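PDB 1SQ4: glyoxylate-induced Protein from Pseudomonas aeruginosa, which is of uncertain function but belongs to the two-domain cupin family and may act as a ureidoglycine aminohydrolase. Local coordinates for residues Glu208-Val211 / Met212-Leu216; Glu233-Ala236 / Gly237-Met240. One frame throughout, in Å; residues are numbered along the deposited sequence.

Contact 1 of 2, residues Glu208-Val211 / Met212-Leu216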
loop_
_atom_site.group_PDB
_atom_site.type_symbol
_atom_site.label_atom_id
_atom_site.label_comp_id
_atom_site.label_asym_id
_atom_site.label_seq_id
_atom_site.Cartn_x
_atom_site.Cartn_y
_atom_site.Cartn_z
ATOM N N GLU A 208 -9.302 14.320 -21.071
ATOM C CA GLU A 208 -9.696 15.326 -20.096
ATOM C C GLU A 208 -10.293 16.508 -20.846
ATOM O O GLU A 208 -9.714 16.986 -21.816
ATOM C CB GLU A 208 -8.474 15.766 -19.277
ATOM C CG GLU A 208 -8.785 16.690 -18.093
ATOM C CD GLU A 208 -7.835 16.472 -16.902
ATOM O OE1 GLU A 208 -6.595 16.540 -17.095
ATOM O OE2 GLU A 208 -8.333 16.235 -15.770
ATOM N N THR A 209 -11.465 16.961 -20.420
ATOM C CA THR A 209 -12.106 18.095 -21.075
ATOM C C THR A 209 -12.244 19.248 -20.108
ATOM O O THR A 209 -12.609 20.343 -20.503
ATOM C CB THR A 209 -13.508 17.752 -21.591
ATOM O OG1 THR A 209 -14.265 17.138 -20.540
ATOM C CG2 THR A 209 -13.425 16.820 -22.780
ATOM N N HIS A 210 -11.958 18.997 -18.837
ATOM C CA HIS A 210 -12.051 20.037 -17.817
ATOM C C HIS A 210 -10.895 19.820 -16.875
ATOM O O HIS A 210 -10.519 18.685 -16.628
ATOM C CB HIS A 210 -13.362 19.928 -17.046
ATOM C CG HIS A 210 -13.695 21.148 -16.255
ATOM N ND1 HIS A 210 -13.657 22.412 -16.798
ATOM C CD2 HIS A 210 -14.118 21.296 -14.977
ATOM C CE1 HIS A 210 -14.046 23.288 -15.890
ATOM N NE2 HIS A 210 -14.332 22.634 -14.777
ATOM N N VAL A 211 -10.336 20.899 -16.346
ATOM C CA VAL A 211 -9.192 20.780 -15.461
ATOM C C VAL A 211 -9.620 20.635 -14.004
ATOM O O VAL A 211 -8.961 19.967 -13.215
ATOM C CB VAL A 211 -8.243 21.999 -15.642
ATOM C CG1 VAL A 211 -8.870 23.240 -15.035
ATOM C CG2 VAL A 211 -6.911 21.721 -15.018
HETATM N N MSE A 212 -10.738 21.251 -13.652
HETATM C CA MSE A 212 -11.240 21.173 -12.292
HETATM C C MSE A 212 -12.169 19.980 -12.151
HETATM O O MSE A 212 -12.362 19.227 -13.099
HETATM C CB MSE A 212 -11.950 22.476 -11.932
HETATM C CG MSE A 212 -11.028 23.698 -12.025
HETATM SE SE MSE A 212 -9.599 23.681 -10.701
HETATM C CE MSE A 212 -8.139 23.067 -11.799
ATOM N N GLU A 213 -12.737 19.800 -10.965
ATOM C CA GLU A 213 -13.621 18.671 -10.720
ATOM C C GLU A 213 -14.899 18.706 -11.547
ATOM O O GLU A 213 -15.437 19.766 -11.847
ATOM C CB GLU A 213 -13.972 18.601 -9.235
ATOM C CG GLU A 213 -14.482 19.911 -8.629
ATOM C CD GLU A 213 -13.352 20.838 -8.184
ATOM O OE1 GLU A 213 -12.525 20.419 -7.341
ATOM O OE2 GLU A 213 -13.291 21.984 -8.677
ATOM N N HIS A 214 -15.368 17.529 -11.931
ATOM C CA HIS A 214 -16.589 17.416 -12.694
ATOM C C HIS A 214 -17.048 15.973 -12.728
ATOM O O HIS A 214 -16.262 15.055 -12.490
ATOM C CB HIS A 214 -16.423 17.955 -14.113
ATOM C CG HIS A 214 -15.334 17.301 -14.897
ATOM N ND1 HIS A 214 -14.000 17.506 -14.626
ATOM C CD2 HIS A 214 -15.378 16.468 -15.961
ATOM C CE1 HIS A 214 -13.267 16.828 -15.488
ATOM N NE2 HIS A 214 -14.079 16.188 -16.309
ATOM N N GLY A 215 -18.334 15.778 -13.005
ATOM C CA GLY A 215 -18.877 14.438 -13.030
ATOM C C GLY A 215 -19.076 13.902 -14.420
ATOM O O GLY A 215 -19.214 14.660 -15.377
ATOM N N LEU A 216 -19.080 12.577 -14.516
ATOM C CA LEU A 216 -19.272 11.862 -15.770
ATOM C C LEU A 216 -20.289 10.772 -15.528
ATOM O O LEU A 216 -20.149 10.013 -14.582
ATOM C CB LEU A 216 -17.963 11.212 -16.211
ATOM C CG LEU A 216 -16.984 12.047 -17.014
ATOM C CD1 LEU A 216 -16.953 13.476 -16.526
ATOM C CD2 LEU A 216 -15.601 11.411 -16.904
#
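Met212 follows directly on Val211, and the two side chains lie side by side, pointing the same way. The selenomethionine chain bends at chi2 and chi3, which brings CE back over the valine methyls. Phe245 packs against both. The His210 ring crosses the Met212 side chain at about a right angle, with His210 NE2 3.7 Å from Met212 CB. Met212 N sits over one face of this ring. CB of Glu213 points away from the loop; the Glu213 carboxylate forms a salt bridge with Arg59 of the second subunit. Its carbonyl O stays at the edge of the His210 ring. His214 comes back to the loop. His210 CB lies over its face, 3.6 Å from the ring centroid, in a CH-pi contact. The two rings form an offset edge-to-face pair, with planes at 84°. His214 ND1 donates to Met212 O over 2.8 Å, nearly in its own ring plane, and this fixes the ring's rotation. Glu208, His210 and His214 occupy the three ligand positions of the first cupin motif, with Glu208 replacing its first histidine and His214 its glutamate. With Gln248 nearby, this is consistent with a metal site as in related cupins.

Contact 2 of 2, residues Glu233-Ala236 / Gly237-Met240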
loop_
_atom_site.group_PDB
_atom_site.type_symbol
_atom_site.label_atom_id
_atom_site.label_comp_id
_atom_site.label_asym_id
_atom_site.label_seq_id
_atom_site.Cartn_x
_atom_site.Cartn_y
_atom_site.Cartn_z
ATOM N N GLU A 233 -12.968 -0.605 -16.144
ATOM C CA GLU A 233 -14.015 -0.833 -17.112
ATOM C C GLU A 233 -15.248 -0.105 -16.622
ATOM O O GLU A 233 -15.573 -0.156 -15.434
ATOM C CB GLU A 233 -14.327 -2.323 -17.234
ATOM C CG GLU A 233 -13.393 -3.092 -18.148
ATOM C CD GLU A 233 -13.854 -4.519 -18.386
ATOM O OE1 GLU A 233 -13.788 -5.339 -17.442
ATOM O OE2 GLU A 233 -14.296 -4.814 -19.522
ATOM N N VAL A 234 -15.925 0.586 -17.531
ATOM C CA VAL A 234 -17.142 1.306 -17.185
ATOM C C VAL A 234 -18.189 1.049 -18.256
ATOM O O VAL A 234 -17.850 0.838 -19.415
ATOM C CB VAL A 234 -16.893 2.820 -17.085
ATOM C CG1 VAL A 234 -15.912 3.118 -15.947
ATOM C CG2 VAL A 234 -16.365 3.343 -18.410
ATOM N N GLU A 235 -19.459 1.064 -17.870
ATOM C CA GLU A 235 -20.542 0.832 -18.823
ATOM C C GLU A 235 -21.689 1.797 -18.540
ATOM O O GLU A 235 -21.639 2.548 -17.567
ATOM C CB GLU A 235 -21.042 -0.604 -18.704
ATOM C CG GLU A 235 -21.536 -0.941 -17.310
ATOM C CD GLU A 235 -22.113 -2.335 -17.203
ATOM O OE1 GLU A 235 -22.566 -2.690 -16.093
ATOM O OE2 GLU A 235 -22.116 -3.072 -18.217
ATOM N N ALA A 236 -22.727 1.762 -19.374
ATOM C CA ALA A 236 -23.871 2.656 -19.195
ATOM C C ALA A 236 -24.471 2.537 -17.805
ATOM O O ALA A 236 -24.811 1.445 -17.364
ATOM C CB ALA A 236 -24.929 2.371 -20.237
ATOM N N GLY A 237 -24.597 3.668 -17.122
ATOM C CA GLY A 237 -25.152 3.660 -15.786
ATOM C C GLY A 237 -24.103 3.941 -14.726
ATOM O O GLY A 237 -24.425 4.306 -13.596
ATOM N N ASP A 238 -22.838 3.762 -15.082
ATOM C CA ASP A 238 -21.771 4.017 -14.135
ATOM C C ASP A 238 -21.488 5.504 -14.096
ATOM O O ASP A 238 -21.669 6.206 -15.088
ATOM C CB ASP A 238 -20.501 3.245 -14.511
ATOM C CG ASP A 238 -20.683 1.733 -14.423
ATOM O OD1 ASP A 238 -21.710 1.278 -13.869
ATOM O OD2 ASP A 238 -19.791 0.996 -14.903
ATOM N N PHE A 239 -21.058 5.968 -12.929
ATOM C CA PHE A 239 -20.743 7.365 -12.706
ATOM C C PHE A 239 -19.296 7.493 -12.224
ATOM O O PHE A 239 -18.856 6.736 -11.356
ATOM C CB PHE A 239 -21.687 7.946 -11.648
ATOM C CG PHE A 239 -21.445 9.393 -11.359
ATOM C CD1 PHE A 239 -21.755 10.358 -12.305
ATOM C CD2 PHE A 239 -20.844 9.790 -10.174
ATOM C CE1 PHE A 239 -21.470 11.689 -12.085
ATOM C CE2 PHE A 239 -20.553 11.126 -9.945
ATOM C CZ PHE A 239 -20.865 12.077 -10.908
HETATM N N MSE A 240 -18.558 8.441 -12.799
HETATM C CA MSE A 240 -17.171 8.686 -12.410
HETATM C C MSE A 240 -17.048 10.120 -11.950
HETATM O O MSE A 240 -17.545 11.024 -12.615
HETATM C CB MSE A 240 -16.215 8.474 -13.589
HETATM C CG MSE A 240 -16.248 7.087 -14.218
HETATM SE SE MSE A 240 -15.190 7.001 -15.850
HETATM C CE MSE A 240 -16.213 8.159 -16.983
#
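Glu235 to Asp238 form a type II beta turn, in which Asp238 N donates to Glu235 O over 3.0 Å and the chain passes from strand 230-235 into strand 239-244. The CA 233 to 236 and CA 237 to 240 directions are 130° apart. Gly237 takes the third turn position with a positive phi, where a side chain would collide with the preceding carbonyl. The side chain of Asp238 adds a second bond. With CG beside its own backbone N and anti to the carbonyl carbon (chi1 -65°), the carboxylate reaches back across the mouth of the turn. Glu235 N donates to Asp238 OD2 over 3.0 Å. The bond is fairly straight, but it meets the oxygen from well above the carboxylate plane. Asp238 OD2 also approaches Val234 CA (3.5 Å) and Glu235 CG (3.5 Å). From CG onward the Glu235 chain runs extended, obliquely past the aspartate. Farther from the turn, along the two strands, Val234 CG1 lies 4.0 Å from SE of Met240, a selenomethionine. These two side chains cross at about a right angle. Phe258 packs on Val234, while Leu216, Tyr225 and Leu227 pack on Met240. Asp238 has further partners: OD2 forms a salt bridge with Arg23, and OD1 accepts from Lys35 N. Glu235 OE1 makes long, weak ion pairs with Arg23 and Lys35. The buried Asp238 carboxylate is therefore gripped by two backbone N-H groups and one arginine, which would probably favour its charged form. It ties the turn to the N-terminal part of the chain.

Overall arrangement
Both contacts belong to the second cupin domain, and contact 1 precedes contact 2 along the chain. They meet in one sheet, where strands 212-220 and 239-244 are antiparallel neighbours. Leu216 O and Met240 N probably form a hydrogen bond at 2.9 Å, and the Phe239 ring packs near Gly215. The centres are about 15 Å apart. Contact 1 is buried and rests mainly on ring and apolar packing at the entry to strand 212-220, with the second subunit close by. Contact 2 is partly buried. A polar turn adjoins a small apolar pair, and the turn joins the eight-stranded sheet to the four-stranded one.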